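PDB 2J13: polysaccharide deacetylase from Bacillus anthracis, which probably removes acetyl groups from amino sugars of bacterial cell-wall peptidoglycan, as a zinc-binding family 4 carbohydrate esterase. Local coordinates for residues A[148-158]-A[166-176]. Sequence-based numbering, arbitrary orientation.
Sequences VKYVRPPRGVF and TKEMGYYNVFW. With CAC (cacodylate ion), chain H.
V151 O accepts V174 N at 2.8 Å and also meets N173 CA in a CA-H...O contact of 3.5 Å. One residue on, two consecutive carbonyls hold the guanidinium of R152. NE gives its hydrogen to V174 O at 3.0 Å, close to the guanidinium plane, while NH2 reaches F175 O at 2.9 Å along a more bent path (136° at the hydrogen); both donors stand above the carbonyl planes. CG leaves anti to the backbone N (chi1 -177°), and a bend at chi3 turns the head toward these oxygens. W176 CE3 lies over one guanidinium face, the indole steeply inclined to it. NH1 forms a salt bridge with D62 and a hydrogen bond with T60 OG1; arginine suits the place because its separate N-H groups serve carbonyls and carboxylate together.

Strands 150-151 and 172-174 pair in parallel, Y172 N bonding to K149 O and V151 N to Y172 O. On one face the Y150 and Y172 side chains run side by side, rings slid apart with centroids 5.7 Å from each other; V174 CG2 fills in beside Y150, whose hydroxyl bonds to D239. Beyond the other face, V151 CG2 sits over the Y171 ring, 3.8 Å from its centroid, a CH-pi contact that a compact branched residue makes easily. V151 also meets the methyl of T166.

G170, with positive phi, closes helix 160-168 in a Schellman motif, completing a beta-alpha-beta crossover. The puckered ring of P153 and the oblique F158 ring both pack on F175 CZ.

A cacodylate ion, probably from the crystallisation liquor, takes a bond from R155 N to its O2; W176 CH2 touches its methyl carbon C1. R152 O accepts from zinc ligand H113. In the RPPxG sequence of this NodB homology region, buried R152 thus has its head fixed in rotation near the zinc site.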
ATOM      1  N   VAL A 148      -2.821  -9.912   7.627  1.00 24.02           N
ATOM      2  CA  VAL A 148      -2.629  -9.147   6.392  1.00 22.83           C
ATOM      3  C   VAL A 148      -3.963  -8.441   6.144  1.00 23.00           C
ATOM      4  O   VAL A 148      -4.914  -9.049   5.641  1.00 23.99           O
ATOM      5  CB  VAL A 148      -2.224 -10.035   5.217  1.00 23.09           C
ATOM      6  CG1 VAL A 148      -2.119  -9.223   3.930  1.00 22.31           C
ATOM      7  CG2 VAL A 148      -0.878 -10.797   5.497  1.00 22.40           C
ATOM      8  N   LYS A 149      -4.041  -7.162   6.487  1.00 22.43           N
ATOM      9  CA  LYS A 149      -5.283  -6.392   6.515  0.50 22.55           C
ATOM     10  C   LYS A 149      -5.471  -5.498   5.289  1.00 21.65           C
ATOM     11  O   LYS A 149      -6.573  -5.043   5.014  1.00 22.97           O
ATOM     12  CB  LYS A 149      -5.275  -5.460   7.737  0.50 22.99           C
ATOM     13  CG  LYS A 149      -5.264  -6.146   9.127  0.50 24.36           C
ATOM     14  CD  LYS A 149      -5.969  -5.260  10.150  0.50 25.73           C
ATOM     15  CE  LYS A 149      -5.222  -3.951  10.425  0.50 25.59           C
ATOM     16  NZ  LYS A 149      -5.982  -2.842  11.176  0.50 25.62           N
ATOM     17  N   TYR A 150      -4.375  -5.208   4.588  1.00 19.75           N
ATOM     18  CA  TYR A 150      -4.337  -4.109   3.606  1.00 19.08           C
ATOM     19  C   TYR A 150      -4.056  -4.639   2.203  1.00 19.06           C
ATOM     20  O   TYR A 150      -3.049  -5.286   1.976  1.00 19.30           O
ATOM     21  CB  TYR A 150      -3.297  -3.063   4.017  1.00 20.25           C
ATOM     22  CG  TYR A 150      -3.494  -2.606   5.434  1.00 21.11           C
ATOM     23  CD1 TYR A 150      -4.635  -1.908   5.811  1.00 22.45           C
ATOM     24  CD2 TYR A 150      -2.561  -2.901   6.413  1.00 22.77           C
ATOM     25  CE1 TYR A 150      -4.828  -1.518   7.138  1.00 22.68           C
ATOM     26  CE2 TYR A 150      -2.749  -2.524   7.706  1.00 21.61           C
ATOM     27  CZ  TYR A 150      -3.885  -1.842   8.072  1.00 22.84           C
ATOM     28  OH  TYR A 150      -4.061  -1.467   9.400  1.00 25.47           O
ATOM     29  N   VAL A 151      -4.932  -4.285   1.264  1.00 18.01           N
ATOM     30  CA  VAL A 151      -4.768  -4.627  -0.137  1.00 17.25           C
ATOM     31  C   VAL A 151      -4.675  -3.339  -0.939  1.00 17.73           C
ATOM     32  O   VAL A 151      -5.475  -2.455  -0.735  1.00 18.85           O
ATOM     33  CB  VAL A 151      -5.948  -5.498  -0.634  1.00 17.64           C
ATOM     34  CG1 VAL A 151      -5.980  -5.544  -2.147  1.00 19.55           C
ATOM     35  CG2 VAL A 151      -5.824  -6.892  -0.010  1.00 18.50           C
ATOM     36  N   ARG A 152      -3.723  -3.253  -1.853  1.00 17.62           N
ATOM     37  CA  ARG A 152      -3.717  -2.189  -2.878  1.00 17.37           C
ATOM     38  C   ARG A 152      -3.823  -2.854  -4.263  1.00 17.95           C
ATOM     39  O   ARG A 152      -2.984  -3.679  -4.642  1.00 17.91           O
ATOM     40  CB  ARG A 152      -2.449  -1.360  -2.794  1.00 18.05           C
ATOM     41  CG  ARG A 152      -2.412  -0.197  -3.778  1.00 18.33           C
ATOM     42  CD  ARG A 152      -1.307   0.730  -3.502  1.00 18.55           C
ATOM     43  NE  ARG A 152      -1.591   1.599  -2.379  1.00 19.20           N
ATOM     44  CZ  ARG A 152      -0.648   2.285  -1.745  1.00 17.48           C
ATOM     45  NH1 ARG A 152       0.626   2.083  -2.043  1.00 17.70           N
ATOM     46  NH2 ARG A 152      -0.986   3.074  -0.765  1.00 19.67           N
ATOM     47  N   PRO A 153      -4.870  -2.525  -5.027  1.00 19.29           N
ATOM     48  CA  PRO A 153      -5.031  -3.160  -6.319  1.00 19.70           C
ATOM     49  C   PRO A 153      -3.948  -2.820  -7.334  1.00 19.94           C
ATOM     50  O   PRO A 153      -3.493  -1.654  -7.395  1.00 19.73           O
ATOM     51  CB  PRO A 153      -6.398  -2.607  -6.821  1.00 21.51           C
ATOM     52  CG  PRO A 153      -7.009  -1.997  -5.750  1.00 20.73           C
ATOM     53  CD  PRO A 153      -5.983  -1.609  -4.734  1.00 19.70           C
ATOM     54  N   PRO A 154      -3.516  -3.808  -8.133  1.00 19.46           N
ATOM     55  CA  PRO A 154      -2.592  -3.532  -9.224  1.00 20.57           C
ATOM     56  C   PRO A 154      -3.036  -2.364 -10.078  1.00 21.97           C
ATOM     57  O   PRO A 154      -4.206  -2.293 -10.480  1.00 22.53           O
ATOM     58  CB  PRO A 154      -2.602  -4.835  -9.994  1.00 20.93           C
ATOM     59  CG  PRO A 154      -2.789  -5.817  -8.944  1.00 20.93           C
ATOM     60  CD  PRO A 154      -3.810  -5.256  -8.075  1.00 20.33           C
ATOM     61  N   ARG A 155      -2.117  -1.449 -10.313  1.00 22.77           N
ATOM     62  CA  ARG A 155      -2.358  -0.227 -11.107  1.00 24.68           C
ATOM     63  C   ARG A 155      -3.463   0.700 -10.601  1.00 23.27           C
ATOM     64  O   ARG A 155      -3.848   1.672 -11.298  1.00 24.30           O
ATOM     65  CB  ARG A 155      -2.559  -0.620 -12.577  1.00 25.12           C
ATOM     66  CG  ARG A 155      -1.456  -1.400 -13.182  1.00 28.14           C
ATOM     67  CD  ARG A 155      -1.738  -1.864 -14.651  1.00 29.61           C
ATOM     68  NE  ARG A 155      -0.743  -2.886 -14.954  1.00 34.27           N
ATOM     69  CZ  ARG A 155      -0.802  -4.178 -14.595  1.00 35.88           C
ATOM     70  NH1 ARG A 155      -1.890  -4.729 -14.003  1.00 35.09           N
ATOM     71  NH2 ARG A 155       0.247  -4.952 -14.863  1.00 35.97           N
ATOM     72  N   GLY A 156      -3.938   0.489  -9.372  1.00 21.89           N
ATOM     73  CA  GLY A 156      -5.030   1.256  -8.813  1.00 22.91           C
ATOM     74  C   GLY A 156      -6.342   1.057  -9.570  1.00 23.00           C
ATOM     75  O   GLY A 156      -7.247   1.893  -9.489  1.00 24.37           O
ATOM     76  N   VAL A 157      -6.445  -0.063 -10.290  1.00 22.04           N
ATOM     77  CA  VAL A 157      -7.659  -0.367 -11.048  1.00 23.38           C
ATOM     78  C   VAL A 157      -8.671  -1.075 -10.156  1.00 22.98           C
ATOM     79  O   VAL A 157      -8.356  -2.071  -9.444  1.00 22.33           O
ATOM     80  CB  VAL A 157      -7.354  -1.142 -12.322  1.00 23.96           C
ATOM     81  CG1 VAL A 157      -8.657  -1.566 -13.049  1.00 26.90           C
ATOM     82  CG2 VAL A 157      -6.424  -0.320 -13.255  1.00 25.20           C
ATOM     83  N   PHE A 158      -9.907  -0.601 -10.219  1.00 23.51           N
ATOM     84  CA  PHE A 158     -10.992  -1.145  -9.414  1.00 23.65           C
ATOM     85  C   PHE A 158     -12.358  -0.959 -10.085  1.00 24.61           C
ATOM     86  O   PHE A 158     -12.503  -0.116 -10.990  1.00 25.13           O
ATOM     87  CB  PHE A 158     -11.047  -0.518  -8.029  1.00 23.63           C
ATOM     88  CG  PHE A 158     -11.418   0.948  -8.039  1.00 24.54           C
ATOM     89  CD1 PHE A 158     -10.459   1.905  -8.351  1.00 25.03           C
ATOM     90  CD2 PHE A 158     -12.706   1.341  -7.755  1.00 26.82           C
ATOM     91  CE1 PHE A 158     -10.782   3.262  -8.388  1.00 25.10           C
ATOM     92  CE2 PHE A 158     -13.039   2.695  -7.783  1.00 25.78           C
ATOM     93  CZ  PHE A 158     -12.055   3.636  -8.103  1.00 24.47           C
ATOM     94  N   THR A 166     -13.117  -7.639  -2.264  1.00 25.06           N
ATOM     95  CA  THR A 166     -11.923  -7.483  -1.414  1.00 24.09           C
ATOM     96  C   THR A 166     -12.308  -7.265   0.058  1.00 24.37           C
ATOM     97  O   THR A 166     -11.758  -7.912   0.934  1.00 24.24           O
ATOM     98  CB  THR A 166     -11.046  -6.334  -1.975  1.00 23.76           C
ATOM     99  OG1 THR A 166     -10.671  -6.671  -3.337  1.00 23.20           O
ATOM    100  CG2 THR A 166      -9.775  -6.085  -1.082  1.00 24.59           C
ATOM    101  N   LYS A 167     -13.253  -6.368   0.336  1.00 25.07           N
ATOM    102  CA  LYS A 167     -13.765  -6.150   1.683  1.00 26.90           C
ATOM    103  C   LYS A 167     -14.391  -7.408   2.286  1.00 27.27           C
ATOM    104  O   LYS A 167     -14.188  -7.712   3.457  1.00 27.28           O
ATOM    105  CB  LYS A 167     -14.808  -5.025   1.681  1.00 26.95           C
ATOM    106  CG  LYS A 167     -15.509  -4.772   2.996  1.00 29.38           C
ATOM    107  CD  LYS A 167     -16.557  -3.670   2.790  1.00 29.92           C
ATOM    108  CE  LYS A 167     -17.623  -3.618   3.862  1.00 34.52           C
ATOM    109  NZ  LYS A 167     -18.582  -2.483   3.536  1.00 37.55           N
ATOM    110  N   GLU A 168     -15.167  -8.113   1.482  1.00 29.01           N
ATOM    111  CA  GLU A 168     -15.834  -9.336   1.921  1.00 31.22           C
ATOM    112  C   GLU A 168     -14.824 -10.379   2.370  1.00 30.92           C
ATOM    113  O   GLU A 168     -15.094 -11.150   3.310  1.00 31.93           O
ATOM    114  CB  GLU A 168     -16.669  -9.849   0.747  1.00 31.39           C
ATOM    115  CG  GLU A 168     -17.499 -11.096   0.958  1.00 34.85           C
ATOM    116  CD  GLU A 168     -18.086 -11.579  -0.386  1.00 37.04           C
ATOM    117  OE1 GLU A 168     -18.518 -10.714  -1.202  1.00 44.90           O
ATOM    118  OE2 GLU A 168     -18.093 -12.809  -0.642  1.00 45.47           O
ATOM    119  N   MET A 169     -13.662 -10.409   1.716  1.00 30.77           N
ATOM    120  CA  MET A 169     -12.572 -11.317   2.102  1.00 31.67           C
ATOM    121  C   MET A 169     -11.792 -10.856   3.338  1.00 30.29           C
ATOM    122  O   MET A 169     -10.928 -11.568   3.806  1.00 30.70           O
ATOM    123  CB  MET A 169     -11.625 -11.543   0.932  1.00 30.95           C
ATOM    124  CG  MET A 169     -12.284 -12.185  -0.293  1.00 33.86           C
ATOM    125  SD  MET A 169     -11.133 -12.460  -1.605  1.00 37.43           S
ATOM    126  CE  MET A 169      -9.990 -13.631  -0.858  1.00 38.96           C
ATOM    127  N   GLY A 170     -12.111  -9.671   3.857  1.00 28.72           N
ATOM    128  CA  GLY A 170     -11.585  -9.192   5.114  1.00 28.56           C
ATOM    129  C   GLY A 170     -10.468  -8.176   4.975  1.00 27.38           C
ATOM    130  O   GLY A 170      -9.740  -7.923   5.950  1.00 29.27           O
ATOM    131  N   TYR A 171     -10.345  -7.573   3.795  1.00 25.75           N
ATOM    132  CA  TYR A 171      -9.302  -6.567   3.537  1.00 23.72           C
ATOM    133  C   TYR A 171      -9.830  -5.162   3.380  1.00 23.81           C
ATOM    134  O   TYR A 171     -10.925  -4.963   2.863  1.00 24.53           O
ATOM    135  CB  TYR A 171      -8.569  -6.919   2.244  1.00 22.77           C
ATOM    136  CG  TYR A 171      -7.982  -8.309   2.238  1.00 21.70           C
ATOM    137  CD1 TYR A 171      -6.802  -8.580   2.916  1.00 23.56           C
ATOM    138  CD2 TYR A 171      -8.575  -9.317   1.487  1.00 20.93           C
ATOM    139  CE1 TYR A 171      -6.237  -9.864   2.902  1.00 22.66           C
ATOM    140  CE2 TYR A 171      -8.029 -10.600   1.451  1.00 23.01           C
ATOM    141  CZ  TYR A 171      -6.855 -10.865   2.149  1.00 24.51           C
ATOM    142  OH  TYR A 171      -6.325 -12.137   2.128  1.00 24.56           O
ATOM    143  N   TYR A 172      -9.022  -4.193   3.818  1.00 22.29           N
ATOM    144  CA  TYR A 172      -9.177  -2.802   3.363  1.00 22.57           C
ATOM    145  C   TYR A 172      -8.590  -2.624   1.963  1.00 21.79           C
ATOM    146  O   TYR A 172      -7.519  -3.154   1.615  1.00 21.69           O
ATOM    147  CB  TYR A 172      -8.469  -1.821   4.274  1.00 23.68           C
ATOM    148  CG  TYR A 172      -8.963  -1.768   5.698  1.00 25.41           C
ATOM    149  CD1 TYR A 172     -10.046  -0.981   6.041  1.00 27.52           C
ATOM    150  CD2 TYR A 172      -8.319  -2.474   6.696  1.00 26.83           C
ATOM    151  CE1 TYR A 172     -10.466  -0.902   7.371  1.00 29.69           C
ATOM    152  CE2 TYR A 172      -8.731  -2.410   8.021  1.00 29.00           C
ATOM    153  CZ  TYR A 172      -9.802  -1.640   8.344  1.00 28.72           C
ATOM    154  OH  TYR A 172     -10.199  -1.586   9.663  1.00 32.58           O
ATOM    155  N   ASN A 173      -9.246  -1.770   1.197  1.00 21.11           N
ATOM    156  CA  ASN A 173      -8.774  -1.350  -0.098  1.00 21.34           C
ATOM    157  C   ASN A 173      -8.027  -0.017   0.133  1.00 21.60           C
ATOM    158  O   ASN A 173      -8.663   1.007   0.417  1.00 22.07           O
ATOM    159  CB  ASN A 173      -9.972  -1.061  -0.985  1.00 21.61           C
ATOM    160  CG  ASN A 173     -10.745  -2.332  -1.398  1.00 23.22           C
ATOM    161  OD1 ASN A 173     -10.272  -3.092  -2.247  1.00 24.10           O
ATOM    162  ND2 ASN A 173     -11.944  -2.542  -0.814  1.00 23.81           N
ATOM    163  N   VAL A 174      -6.719  -0.033  -0.055  1.00 20.66           N
ATOM    164  CA  VAL A 174      -5.872   1.104   0.315  1.00 20.08           C
ATOM    165  C   VAL A 174      -5.306   1.743  -0.936  1.00 20.34           C
ATOM    166  O   VAL A 174      -4.478   1.150  -1.635  1.00 19.73           O
ATOM    167  CB  VAL A 174      -4.734   0.689   1.242  1.00 19.85           C
ATOM    168  CG1 VAL A 174      -3.954   1.935   1.661  1.00 19.32           C
ATOM    169  CG2 VAL A 174      -5.250  -0.070   2.460  1.00 21.13           C
ATOM    170  N   PHE A 175      -5.769   2.967  -1.226  1.00 20.05           N
ATOM    171  CA  PHE A 175      -5.276   3.729  -2.359  1.00 20.17           C
ATOM    172  C   PHE A 175      -4.238   4.728  -1.872  1.00 20.84           C
ATOM    173  O   PHE A 175      -3.515   4.393  -0.957  1.00 21.18           O
ATOM    174  CB  PHE A 175      -6.464   4.331  -3.112  1.00 20.72           C
ATOM    175  CG  PHE A 175      -7.295   3.287  -3.781  1.00 19.04           C
ATOM    176  CD1 PHE A 175      -6.933   2.789  -5.009  1.00 20.60           C
ATOM    177  CD2 PHE A 175      -8.387   2.777  -3.159  1.00 20.19           C
ATOM    178  CE1 PHE A 175      -7.692   1.798  -5.622  1.00 22.03           C
ATOM    179  CE2 PHE A 175      -9.164   1.794  -3.779  1.00 21.57           C
ATOM    180  CZ  PHE A 175      -8.796   1.321  -4.995  1.00 19.85           C
ATOM    181  N   TRP A 176      -4.167   5.925  -2.432  1.00 20.45           N
ATOM    182  CA  TRP A 176      -3.132   6.911  -2.023  1.00 20.52           C
ATOM    183  C   TRP A 176      -3.626   8.295  -2.352  1.00 22.00           C
ATOM    184  O   TRP A 176      -4.555   8.448  -3.141  1.00 22.99           O
ATOM    185  CB  TRP A 176      -1.792   6.660  -2.723  1.00 20.52           C
ATOM    186  CG  TRP A 176      -1.824   6.718  -4.197  1.00 21.08           C
ATOM    187  CD1 TRP A 176      -1.580   7.783  -5.001  1.00 21.77           C
ATOM    188  CD2 TRP A 176      -2.159   5.629  -5.076  1.00 21.74           C
ATOM    189  NE1 TRP A 176      -1.718   7.436  -6.322  1.00 23.12           N
ATOM    190  CE2 TRP A 176      -2.084   6.116  -6.396  1.00 23.02           C
ATOM    191  CE3 TRP A 176      -2.520   4.295  -4.870  1.00 21.17           C
ATOM    192  CZ2 TRP A 176      -2.357   5.314  -7.503  1.00 22.45           C
ATOM    193  CZ3 TRP A 176      -2.784   3.517  -5.963  1.00 20.96           C
ATOM    194  CH2 TRP A 176      -2.710   4.017  -7.259  1.00 21.88           C
TER
HETATM  195 AS   CAC H1242       1.055   0.558  -8.970  1.00 25.24          AS
HETATM  196  O1  CAC H1242       2.259   0.536  -7.768  1.00 23.58           O
HETATM  197  O2  CAC H1242       0.496  -1.046  -9.250  1.00 21.28           O
HETATM  198  C1  CAC H1242      -0.434   1.613  -8.290  1.00 24.52           C
HETATM  199  C2  CAC H1242       1.702   1.300 -10.673  1.00 24.45           C